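Local coordinates for protein NalP translocator (Neisseria meningitidis, PDB 1UYN) that forms the outer-membrane beta-barrel of an autotransporter, a hydrophilic pore through which its secreted protease passenger reaches the bacterial surface, at residues S149-V163 with V175-F189. Residues are numbered along the deposited sequence; the frame is centred on the assembly and turned at random.
Sequences SVNGTLMQLGALGGV and VEGGLRYDLLKQDAF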
# COMPACT_ATOMS: atom_id res chain seq x y z
N SER A 149 19.25 12.10 -4.88
CA SER A 149 18.02 11.86 -5.62
C SER A 149 18.10 10.52 -6.31
O SER A 149 19.07 10.21 -7.02
CB SER A 149 17.75 13.02 -6.62
OG SER A 149 16.35 13.26 -6.71
N VAL A 150 17.11 9.69 -6.07
CA VAL A 150 17.17 8.33 -6.65
C VAL A 150 15.83 7.92 -7.16
O VAL A 150 14.81 8.24 -6.55
CB VAL A 150 17.75 7.26 -5.66
CG1 VAL A 150 16.91 7.15 -4.45
CG2 VAL A 150 17.89 5.90 -6.32
N ASN A 151 15.84 7.24 -8.29
CA ASN A 151 14.65 6.73 -8.86
C ASN A 151 14.61 5.26 -8.73
O ASN A 151 15.63 4.62 -8.71
CB ASN A 151 14.52 7.11 -10.33
CG ASN A 151 14.68 8.60 -10.55
OD1 ASN A 151 15.56 9.01 -11.33
ND2 ASN A 151 13.86 9.41 -9.89
N GLY A 152 13.42 4.72 -8.61
CA GLY A 152 13.24 3.30 -8.68
C GLY A 152 11.91 2.92 -9.34
O GLY A 152 11.13 3.75 -9.77
N THR A 153 11.74 1.62 -9.47
CA THR A 153 10.53 0.99 -9.95
C THR A 153 10.19 -0.04 -8.95
O THR A 153 11.07 -0.72 -8.43
CB THR A 153 10.80 0.32 -11.25
OG1 THR A 153 11.35 1.29 -12.14
CG2 THR A 153 9.50 -0.07 -11.94
N LEU A 154 8.92 -0.13 -8.63
CA LEU A 154 8.39 -1.18 -7.79
C LEU A 154 7.25 -1.87 -8.49
O LEU A 154 6.30 -1.22 -8.92
CB LEU A 154 7.90 -0.56 -6.51
CG LEU A 154 7.21 -1.49 -5.55
CD1 LEU A 154 8.15 -2.66 -5.12
CD2 LEU A 154 6.76 -0.62 -4.40
N MET A 155 7.31 -3.19 -8.59
CA MET A 155 6.18 -3.94 -9.12
C MET A 155 5.61 -4.85 -8.10
O MET A 155 6.31 -5.41 -7.32
CB MET A 155 6.60 -4.76 -10.31
CG MET A 155 6.87 -3.85 -11.48
SD MET A 155 7.52 -4.71 -12.92
CE MET A 155 6.49 -6.54 -12.73
N GLN A 156 4.31 -5.03 -8.11
CA GLN A 156 3.73 -6.01 -7.22
C GLN A 156 2.91 -6.96 -8.07
O GLN A 156 2.29 -6.56 -9.09
CB GLN A 156 2.86 -5.34 -6.16
CG GLN A 156 3.56 -4.30 -5.31
CD GLN A 156 2.55 -3.42 -4.66
OE1 GLN A 156 1.65 -2.92 -5.33
NE2 GLN A 156 2.69 -3.21 -3.37
N LEU A 157 2.96 -8.23 -7.66
CA LEU A 157 2.08 -9.27 -8.16
C LEU A 157 1.42 -10.00 -6.99
O LEU A 157 2.09 -10.37 -6.01
CB LEU A 157 2.86 -10.27 -8.99
CG LEU A 157 2.71 -10.07 -10.49
CD1 LEU A 157 3.75 -10.93 -11.19
CD2 LEU A 157 1.28 -10.54 -10.92
N GLY A 158 0.13 -10.24 -7.10
CA GLY A 158 -0.64 -10.74 -5.99
C GLY A 158 -1.59 -11.84 -6.44
O GLY A 158 -2.17 -11.79 -7.53
N ALA A 159 -1.74 -12.82 -5.57
CA ALA A 159 -2.68 -13.86 -5.78
C ALA A 159 -3.36 -14.07 -4.45
O ALA A 159 -2.71 -14.29 -3.48
CB ALA A 159 -1.99 -15.12 -6.26
N LEU A 160 -4.67 -13.93 -4.41
CA LEU A 160 -5.41 -14.18 -3.20
C LEU A 160 -6.59 -15.10 -3.50
O LEU A 160 -7.17 -15.03 -4.57
CB LEU A 160 -5.92 -12.86 -2.62
CG LEU A 160 -4.93 -11.78 -2.20
CD1 LEU A 160 -5.68 -10.52 -1.78
CD2 LEU A 160 -4.02 -12.25 -1.06
N GLY A 161 -6.91 -15.97 -2.57
CA GLY A 161 -8.16 -16.69 -2.60
C GLY A 161 -9.00 -16.25 -1.42
O GLY A 161 -8.45 -15.99 -0.35
N GLY A 162 -10.32 -16.13 -1.62
CA GLY A 162 -11.24 -15.91 -0.52
C GLY A 162 -12.48 -16.78 -0.49
O GLY A 162 -13.03 -17.06 -1.51
N VAL A 163 -12.88 -17.22 0.70
CA VAL A 163 -14.19 -17.85 0.95
C VAL A 163 -15.12 -16.86 1.67
O VAL A 163 -14.65 -15.90 2.27
CB VAL A 163 -14.10 -19.02 1.89
CG1 VAL A 163 -12.97 -20.03 1.48
CG2 VAL A 163 -13.90 -18.52 3.31
N VAL A 175 -12.96 -14.79 4.58
CA VAL A 175 -11.56 -15.13 4.85
C VAL A 175 -10.77 -15.04 3.57
O VAL A 175 -11.19 -15.47 2.52
CB VAL A 175 -11.41 -16.53 5.41
CG1 VAL A 175 -9.98 -16.85 5.72
CG2 VAL A 175 -12.27 -16.70 6.68
N GLU A 176 -9.60 -14.46 3.66
CA GLU A 176 -8.84 -14.10 2.50
C GLU A 176 -7.36 -14.24 2.77
O GLU A 176 -6.89 -13.89 3.84
CB GLU A 176 -9.18 -12.68 2.07
CG GLU A 176 -8.50 -12.35 0.77
CD GLU A 176 -8.83 -10.98 0.25
OE1 GLU A 176 -9.91 -10.82 -0.35
OE2 GLU A 176 -7.97 -10.10 0.43
N GLY A 177 -6.64 -14.75 1.79
CA GLY A 177 -5.25 -15.15 1.97
C GLY A 177 -4.49 -15.38 0.67
O GLY A 177 -5.02 -15.87 -0.33
N GLY A 178 -3.21 -15.03 0.69
CA GLY A 178 -2.36 -15.30 -0.46
C GLY A 178 -0.95 -14.80 -0.36
O GLY A 178 -0.34 -14.83 0.68
N LEU A 179 -0.41 -14.38 -1.50
CA LEU A 179 0.92 -13.92 -1.56
C LEU A 179 0.96 -12.63 -2.34
O LEU A 179 0.10 -12.38 -3.15
CB LEU A 179 1.76 -14.99 -2.24
CG LEU A 179 1.74 -16.38 -1.64
CD1 LEU A 179 2.39 -17.29 -2.65
CD2 LEU A 179 2.45 -16.48 -0.29
N ARG A 180 1.97 -11.80 -2.07
CA ARG A 180 2.27 -10.63 -2.90
C ARG A 180 3.77 -10.67 -3.11
O ARG A 180 4.50 -10.83 -2.18
CB ARG A 180 1.88 -9.36 -2.18
CG ARG A 180 2.00 -8.09 -3.05
CD ARG A 180 2.70 -6.93 -2.34
NE ARG A 180 2.02 -6.59 -1.11
CZ ARG A 180 2.60 -6.12 -0.01
NH1 ARG A 180 3.91 -5.96 0.07
NH2 ARG A 180 1.83 -5.84 1.04
N TYR A 181 4.23 -10.54 -4.34
CA TYR A 181 5.64 -10.46 -4.63
C TYR A 181 5.98 -9.03 -5.01
O TYR A 181 5.39 -8.51 -5.93
CB TYR A 181 5.96 -11.36 -5.82
CG TYR A 181 7.44 -11.53 -6.08
CD1 TYR A 181 8.24 -12.18 -5.17
CD2 TYR A 181 8.03 -11.05 -7.26
CE1 TYR A 181 9.60 -12.34 -5.38
CE2 TYR A 181 9.39 -11.22 -7.51
CZ TYR A 181 10.18 -11.87 -6.54
OH TYR A 181 11.53 -12.08 -6.71
N ASP A 182 6.92 -8.41 -4.29
CA ASP A 182 7.37 -7.05 -4.58
C ASP A 182 8.70 -7.13 -5.22
O ASP A 182 9.64 -7.63 -4.61
CB ASP A 182 7.59 -6.24 -3.30
CG ASP A 182 6.34 -6.02 -2.54
OD1 ASP A 182 5.23 -6.16 -3.12
OD2 ASP A 182 6.39 -5.72 -1.33
N LEU A 183 8.80 -6.60 -6.43
CA LEU A 183 10.07 -6.51 -7.14
C LEU A 183 10.46 -5.04 -7.20
O LEU A 183 9.78 -4.24 -7.81
CB LEU A 183 9.89 -7.04 -8.55
CG LEU A 183 11.13 -7.19 -9.42
CD1 LEU A 183 12.23 -8.05 -8.75
CD2 LEU A 183 10.70 -7.81 -10.70
N LEU A 184 11.57 -4.68 -6.58
CA LEU A 184 12.01 -3.29 -6.54
C LEU A 184 13.29 -3.24 -7.35
O LEU A 184 14.20 -3.96 -7.04
CB LEU A 184 12.28 -2.84 -5.11
CG LEU A 184 12.71 -1.37 -5.05
CD1 LEU A 184 11.72 -0.55 -4.25
CD2 LEU A 184 14.07 -1.24 -4.43
N LYS A 185 13.33 -2.43 -8.39
CA LYS A 185 14.59 -2.12 -9.05
C LYS A 185 14.86 -0.63 -8.73
O LYS A 185 14.03 0.23 -9.02
CB LYS A 185 14.52 -2.38 -10.56
CG LYS A 185 13.86 -3.76 -11.02
CD LYS A 185 14.86 -4.68 -11.80
CE LYS A 185 14.31 -5.41 -13.10
NZ LYS A 185 13.04 -4.82 -13.65
N GLN A 186 15.96 -0.33 -8.06
CA GLN A 186 16.33 1.05 -7.79
C GLN A 186 17.64 1.40 -8.50
O GLN A 186 18.61 0.65 -8.39
CB GLN A 186 16.51 1.25 -6.30
CG GLN A 186 16.78 2.68 -5.86
CD GLN A 186 16.72 2.83 -4.33
OE1 GLN A 186 15.60 2.87 -3.72
NE2 GLN A 186 17.91 2.88 -3.69
N ASP A 187 17.66 2.54 -9.20
CA ASP A 187 18.86 3.07 -9.86
C ASP A 187 19.98 3.51 -8.93
O ASP A 187 19.80 3.81 -7.76
CB ASP A 187 18.52 4.30 -10.72
CG ASP A 187 17.50 4.01 -11.83
OD1 ASP A 187 17.11 2.82 -11.98
OD2 ASP A 187 17.05 4.92 -12.60
N ALA A 188 21.15 3.57 -9.53
CA ALA A 188 22.31 4.22 -8.94
C ALA A 188 22.03 5.71 -8.72
O ALA A 188 21.20 6.29 -9.38
CB ALA A 188 23.48 4.07 -9.85
N PHE A 189 22.71 6.29 -7.75
CA PHE A 189 22.61 7.71 -7.49
C PHE A 189 23.89 8.19 -6.85
O PHE A 189 24.76 7.41 -6.48
CB PHE A 189 21.44 8.00 -6.56
CG PHE A 189 21.61 7.44 -5.19
CD1 PHE A 189 21.38 6.09 -4.95
CD2 PHE A 189 22.04 8.23 -4.15
CE1 PHE A 189 21.56 5.56 -3.70
CE2 PHE A 189 22.23 7.71 -2.90
CZ PHE A 189 21.98 6.36 -2.68
O HOH W 1 17.59 7.35 -12.16
O HOH W 2 18.58 7.92 -9.80
O HOH W 3 5.07 -3.30 -1.89
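Val163 and Val175 open an antiparallel pairing of neighbouring barrel strands, 169° between their directions, in which hydrogen-bonded pairs (Ala159 with Leu179, Leu157 with Tyr181, Met155 with Leu183, Thr153 with Lys185) alternate with non-hydrogen-bonded ones. The bonds are near linear in mid-strand, 169° at the hydrogen from Met155 N to Leu183 O (2.8 Å). Met155, Leu157, Tyr181 and Leu183 line the outer face, with Val163 CG2 alongside Val175 CB at 3.8 Å. The other face looks into the barrel, onto helix 12-34. There Gln156 lies beside Asp182 and Arg180, all pointing the same way, its NE2 over one face of the guanidinium. Arg180 NH1 donates to the syn lone pair of Asp182 OD2 (2.9 Å), which lies close to the guanidinium plane; this salt bridge is bent, 137° at the hydrogen. A water accepting from Gln156 NE2 (2.8 Å) donates weakly to the same oxygen. Arg180 NH2 pairs with Glu233 and Asp182 OD2 with Arg239, while Ser128 and the Gln25 carbonyl hold the Gln156 amide. Back toward Val163, Leu160 CD2 leans over Gly178 N (3.4 Å), where the partner strand has no side chain. At the opposite end, Val150 CG2 reaches Gln186 CG (3.4 Å), the two side chains crossing at about a right angle, and Phe189 CD1 (3.8 Å); Tyr132 and Thr18 bind Gln186 OE1. Mostly apolar outer side chains in the middle, against the Arg180-Asp182 pair inside, suit a transmembrane hairpin in the wall of a barrel whose polar lumen holds helix 12-34; two arginines on Asp182 probably favour its carboxylate form.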